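Long-range contact in reticulocyte binding protein (Streptococcus agalactiae COH1, PDB 3FAW), which probably hydrolyses alpha-1,6-glucosidic linkages in pullulan and related alpha-glucans as a secreted pullulanase anchored to the bacterial cell wall: residues L40-I51 / V116-Q127. Residues are numbered along the deposited sequence; the frame is centred on the assembly and turned at random.
Sequences LKDAQQTDLTSI and VTTRQSWEFKDQ
Gln45 and Phe124 form the tightly packed end of this contact, where a parallel strand pair runs into the start of a helix. With CG anti to its backbone N (chi1 -171°) and the chain extended beyond, Gln45 sets its amide obliquely against the CE2-CZ side of the Phe124 ring, the two planes 26° apart and Gln45 CD 3.5 Å from Phe124 CE2. The amide is held at both ends: Gln45 NE2 donates to Asp47 O (3.1 Å) and to Phe100 O, while a water links Gln45 OE1 to Gln120 NE2, which also bonds to Tyr129 OH. Asp47 N covers one face of the same ring. Gln44 is packed as closely: chi1 (-58°) places its CG over one face of the Arg119 guanidinium, 3.3 Å from Arg119 NH2, and a bend at chi2 carries NE2 to Asp42 OD1.

Two backbone bonds join the strands, Arg119 N to Ala43 O and Gln45 N to Arg119 O (2.9 Å); a third, nearly straight (176°), runs from Ser121 N to Gln45 O. Ser121 is the N-cap of helix 122-129, its OG accepting from Phe124 N at 3.2 Å, so the pairing leads directly into the capped helix. Upstream, a water between Ala43 N and Thr117 O bridges the strands where they separate. Val116 CG2 nevertheless meets Leu40 CD2 at 3.7 Å, and Ile51 CD1 packs on Thr118 CG2.

The periphery is looser. On the Asp47-Ser50 turn, exposed Leu48 has CG 3.8 Å from Gln127 NE2, and a water joins that amide to Leu48 N.

Strand 40-47 pairs antiparallel with 50-55, and its parallel pairing with 114-120 joins the first and last strands of the N-terminal mixed sheet. Strand 108-111 contributes Ile109, which touches the side chains of Ala43 and Thr118, and helix 122-129 leads away from the sheet, with Lys125 salt-bridged to Glu405 and Trp122 stacked on His431.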
# COMPACT_ATOMS: atom_id res chain seq x y z
N LEU A 40 -10.95 -17.22 -40.07
CA LEU A 40 -11.10 -17.47 -38.64
C LEU A 40 -9.79 -17.19 -37.89
O LEU A 40 -8.72 -17.63 -38.32
CB LEU A 40 -11.53 -18.93 -38.41
CG LEU A 40 -11.86 -19.43 -37.00
CD1 LEU A 40 -13.09 -18.73 -36.43
CD2 LEU A 40 -12.06 -20.94 -37.04
N LYS A 41 -9.88 -16.45 -36.78
CA LYS A 41 -8.70 -16.05 -35.99
C LYS A 41 -8.58 -16.84 -34.69
O LYS A 41 -7.53 -17.41 -34.39
CB LYS A 41 -8.77 -14.55 -35.67
CG LYS A 41 -8.65 -13.63 -36.87
CD LYS A 41 -8.83 -12.16 -36.48
CE LYS A 41 -7.57 -11.57 -35.87
NZ LYS A 41 -6.51 -11.30 -36.88
N ASP A 42 -9.65 -16.84 -33.91
CA ASP A 42 -9.68 -17.54 -32.62
C ASP A 42 -11.13 -17.80 -32.19
O ASP A 42 -12.07 -17.45 -32.90
CB ASP A 42 -8.93 -16.73 -31.56
CG ASP A 42 -9.46 -15.32 -31.40
OD1 ASP A 42 -10.54 -15.15 -30.78
OD2 ASP A 42 -8.81 -14.38 -31.90
N ALA A 43 -11.29 -18.43 -31.03
CA ALA A 43 -12.61 -18.75 -30.50
C ALA A 43 -12.58 -18.98 -29.00
O ALA A 43 -11.58 -19.46 -28.45
CB ALA A 43 -13.17 -19.97 -31.21
N GLN A 44 -13.67 -18.61 -28.34
CA GLN A 44 -13.83 -18.82 -26.90
C GLN A 44 -15.21 -19.38 -26.58
O GLN A 44 -16.21 -18.97 -27.20
CB GLN A 44 -13.62 -17.51 -26.13
CG GLN A 44 -12.27 -16.83 -26.36
CD GLN A 44 -12.21 -16.02 -27.65
OE1 GLN A 44 -13.20 -15.42 -28.07
NE2 GLN A 44 -11.03 -15.98 -28.27
N GLN A 45 -15.27 -20.31 -25.63
CA GLN A 45 -16.55 -20.79 -25.09
C GLN A 45 -16.93 -19.95 -23.87
O GLN A 45 -16.18 -19.88 -22.89
CB GLN A 45 -16.49 -22.27 -24.73
CG GLN A 45 -17.87 -22.85 -24.36
CD GLN A 45 -17.88 -24.36 -24.21
OE1 GLN A 45 -16.90 -25.04 -24.51
NE2 GLN A 45 -19.01 -24.89 -23.74
N THR A 46 -18.12 -19.34 -23.94
CA THR A 46 -18.59 -18.37 -22.95
C THR A 46 -19.69 -18.93 -22.03
O THR A 46 -19.91 -18.39 -20.94
CB THR A 46 -19.13 -17.11 -23.66
OG1 THR A 46 -20.24 -17.47 -24.49
CG2 THR A 46 -18.03 -16.48 -24.52
N ASP A 47 -20.38 -19.97 -22.48
CA ASP A 47 -21.31 -20.71 -21.61
C ASP A 47 -21.54 -22.13 -22.17
O ASP A 47 -20.90 -22.53 -23.14
CB ASP A 47 -22.63 -19.93 -21.40
CG ASP A 47 -23.46 -19.80 -22.67
OD1 ASP A 47 -23.35 -20.64 -23.58
OD2 ASP A 47 -24.25 -18.83 -22.74
N LEU A 48 -22.46 -22.87 -21.56
CA LEU A 48 -22.68 -24.27 -21.94
C LEU A 48 -23.09 -24.44 -23.40
O LEU A 48 -22.71 -25.42 -24.04
CB LEU A 48 -23.72 -24.93 -21.02
CG LEU A 48 -23.29 -25.17 -19.57
CD1 LEU A 48 -24.41 -25.83 -18.76
CD2 LEU A 48 -22.02 -26.02 -19.49
N THR A 49 -23.84 -23.47 -23.94
CA THR A 49 -24.40 -23.57 -25.28
C THR A 49 -23.96 -22.46 -26.24
O THR A 49 -24.68 -22.16 -27.21
CB THR A 49 -25.95 -23.61 -25.22
OG1 THR A 49 -26.43 -22.37 -24.68
CG2 THR A 49 -26.43 -24.78 -24.36
N SER A 50 -22.80 -21.84 -26.00
CA SER A 50 -22.37 -20.71 -26.83
C SER A 50 -20.85 -20.58 -26.99
O SER A 50 -20.10 -20.66 -26.02
CB SER A 50 -22.94 -19.40 -26.26
OG SER A 50 -22.82 -18.34 -27.21
N ILE A 51 -20.42 -20.39 -28.24
CA ILE A 51 -19.02 -20.15 -28.58
C ILE A 51 -18.89 -18.92 -29.49
O ILE A 51 -19.54 -18.85 -30.53
CB ILE A 51 -18.39 -21.37 -29.28
CG1 ILE A 51 -18.23 -22.53 -28.30
CG2 ILE A 51 -17.03 -21.01 -29.90
CD1 ILE A 51 -17.61 -23.78 -28.90
N VAL A 116 -8.94 -23.68 -35.22
CA VAL A 116 -8.57 -23.12 -33.92
C VAL A 116 -9.27 -23.87 -32.78
O VAL A 116 -10.41 -24.32 -32.93
CB VAL A 116 -8.88 -21.61 -33.82
CG1 VAL A 116 -8.27 -20.87 -35.01
CG2 VAL A 116 -10.38 -21.35 -33.74
N THR A 117 -8.58 -24.01 -31.65
CA THR A 117 -9.13 -24.67 -30.47
C THR A 117 -9.74 -23.63 -29.54
O THR A 117 -9.17 -22.56 -29.33
CB THR A 117 -8.05 -25.48 -29.72
OG1 THR A 117 -7.46 -26.43 -30.62
CG2 THR A 117 -8.64 -26.21 -28.52
N THR A 118 -10.91 -23.94 -28.97
CA THR A 118 -11.61 -23.00 -28.11
C THR A 118 -10.89 -22.82 -26.78
O THR A 118 -10.34 -23.78 -26.22
CB THR A 118 -13.07 -23.42 -27.84
OG1 THR A 118 -13.10 -24.71 -27.21
CG2 THR A 118 -13.87 -23.47 -29.14
N ARG A 119 -10.89 -21.58 -26.29
CA ARG A 119 -10.36 -21.22 -24.99
C ARG A 119 -11.55 -20.93 -24.09
O ARG A 119 -12.55 -20.37 -24.54
CB ARG A 119 -9.48 -19.96 -25.13
CG ARG A 119 -9.06 -19.29 -23.82
CD ARG A 119 -8.05 -18.17 -24.07
NE ARG A 119 -8.60 -17.09 -24.89
CZ ARG A 119 -9.21 -15.99 -24.42
NH1 ARG A 119 -9.36 -15.80 -23.12
NH2 ARG A 119 -9.66 -15.08 -25.27
N GLN A 120 -11.47 -21.32 -22.82
CA GLN A 120 -12.54 -21.01 -21.88
C GLN A 120 -12.37 -19.59 -21.36
O GLN A 120 -11.31 -19.24 -20.85
CB GLN A 120 -12.54 -22.00 -20.71
CG GLN A 120 -12.97 -23.41 -21.11
CD GLN A 120 -12.78 -24.42 -19.99
OE1 GLN A 120 -11.86 -24.31 -19.18
NE2 GLN A 120 -13.66 -25.41 -19.95
N SER A 121 -13.41 -18.77 -21.49
CA SER A 121 -13.38 -17.40 -20.95
C SER A 121 -13.32 -17.48 -19.43
O SER A 121 -13.75 -18.46 -18.85
CB SER A 121 -14.61 -16.59 -21.40
OG SER A 121 -15.78 -16.99 -20.70
N TRP A 122 -12.78 -16.45 -18.78
CA TRP A 122 -12.69 -16.45 -17.32
C TRP A 122 -14.08 -16.52 -16.66
O TRP A 122 -14.23 -17.17 -15.62
CB TRP A 122 -11.85 -15.28 -16.78
CG TRP A 122 -12.46 -13.90 -16.90
CD1 TRP A 122 -12.21 -12.98 -17.88
CD2 TRP A 122 -13.39 -13.28 -16.00
NE1 TRP A 122 -12.93 -11.84 -17.65
CE2 TRP A 122 -13.66 -11.99 -16.50
CE3 TRP A 122 -14.01 -13.70 -14.81
CZ2 TRP A 122 -14.54 -11.11 -15.86
CZ3 TRP A 122 -14.89 -12.82 -14.18
CH2 TRP A 122 -15.14 -11.54 -14.70
N GLU A 123 -15.08 -15.88 -17.26
CA GLU A 123 -16.47 -15.97 -16.76
C GLU A 123 -16.99 -17.42 -16.80
O GLU A 123 -17.66 -17.87 -15.88
CB GLU A 123 -17.43 -15.08 -17.58
CG GLU A 123 -17.18 -13.58 -17.46
CD GLU A 123 -16.27 -13.03 -18.55
OE1 GLU A 123 -15.48 -13.81 -19.14
OE2 GLU A 123 -16.34 -11.82 -18.82
N PHE A 124 -16.68 -18.12 -17.89
CA PHE A 124 -17.06 -19.52 -18.06
C PHE A 124 -16.24 -20.43 -17.13
O PHE A 124 -16.77 -21.41 -16.59
CB PHE A 124 -16.88 -19.95 -19.52
CG PHE A 124 -17.43 -21.33 -19.84
CD1 PHE A 124 -18.73 -21.68 -19.48
CD2 PHE A 124 -16.66 -22.25 -20.54
CE1 PHE A 124 -19.24 -22.94 -19.79
CE2 PHE A 124 -17.16 -23.51 -20.85
CZ PHE A 124 -18.45 -23.86 -20.47
N LYS A 125 -14.96 -20.10 -16.93
CA LYS A 125 -14.11 -20.82 -15.97
C LYS A 125 -14.66 -20.69 -14.54
O LYS A 125 -14.61 -21.65 -13.77
CB LYS A 125 -12.66 -20.32 -16.02
CG LYS A 125 -11.88 -20.77 -17.26
CD LYS A 125 -10.39 -20.48 -17.14
CE LYS A 125 -9.63 -21.10 -18.31
NZ LYS A 125 -8.18 -20.76 -18.33
N ASP A 126 -15.17 -19.51 -14.19
CA ASP A 126 -15.85 -19.31 -12.90
C ASP A 126 -17.14 -20.13 -12.83
O ASP A 126 -17.43 -20.75 -11.81
CB ASP A 126 -16.19 -17.84 -12.66
CG ASP A 126 -14.98 -17.00 -12.25
OD1 ASP A 126 -13.92 -17.57 -11.92
OD2 ASP A 126 -15.12 -15.76 -12.26
N GLN A 127 -17.92 -20.11 -13.91
CA GLN A 127 -19.16 -20.90 -13.97
C GLN A 127 -18.88 -22.37 -13.68
O GLN A 127 -19.62 -23.00 -12.92
CB GLN A 127 -19.86 -20.75 -15.33
CG GLN A 127 -21.20 -21.51 -15.43
CD GLN A 127 -21.95 -21.25 -16.74
OE1 GLN A 127 -21.86 -20.17 -17.33
NE2 GLN A 127 -22.71 -22.26 -17.19
O HOH W 1 -8.90 -19.85 -30.08
O HOH W 2 -15.08 -25.94 -22.57
O HOH W 3 -24.67 -21.94 -19.54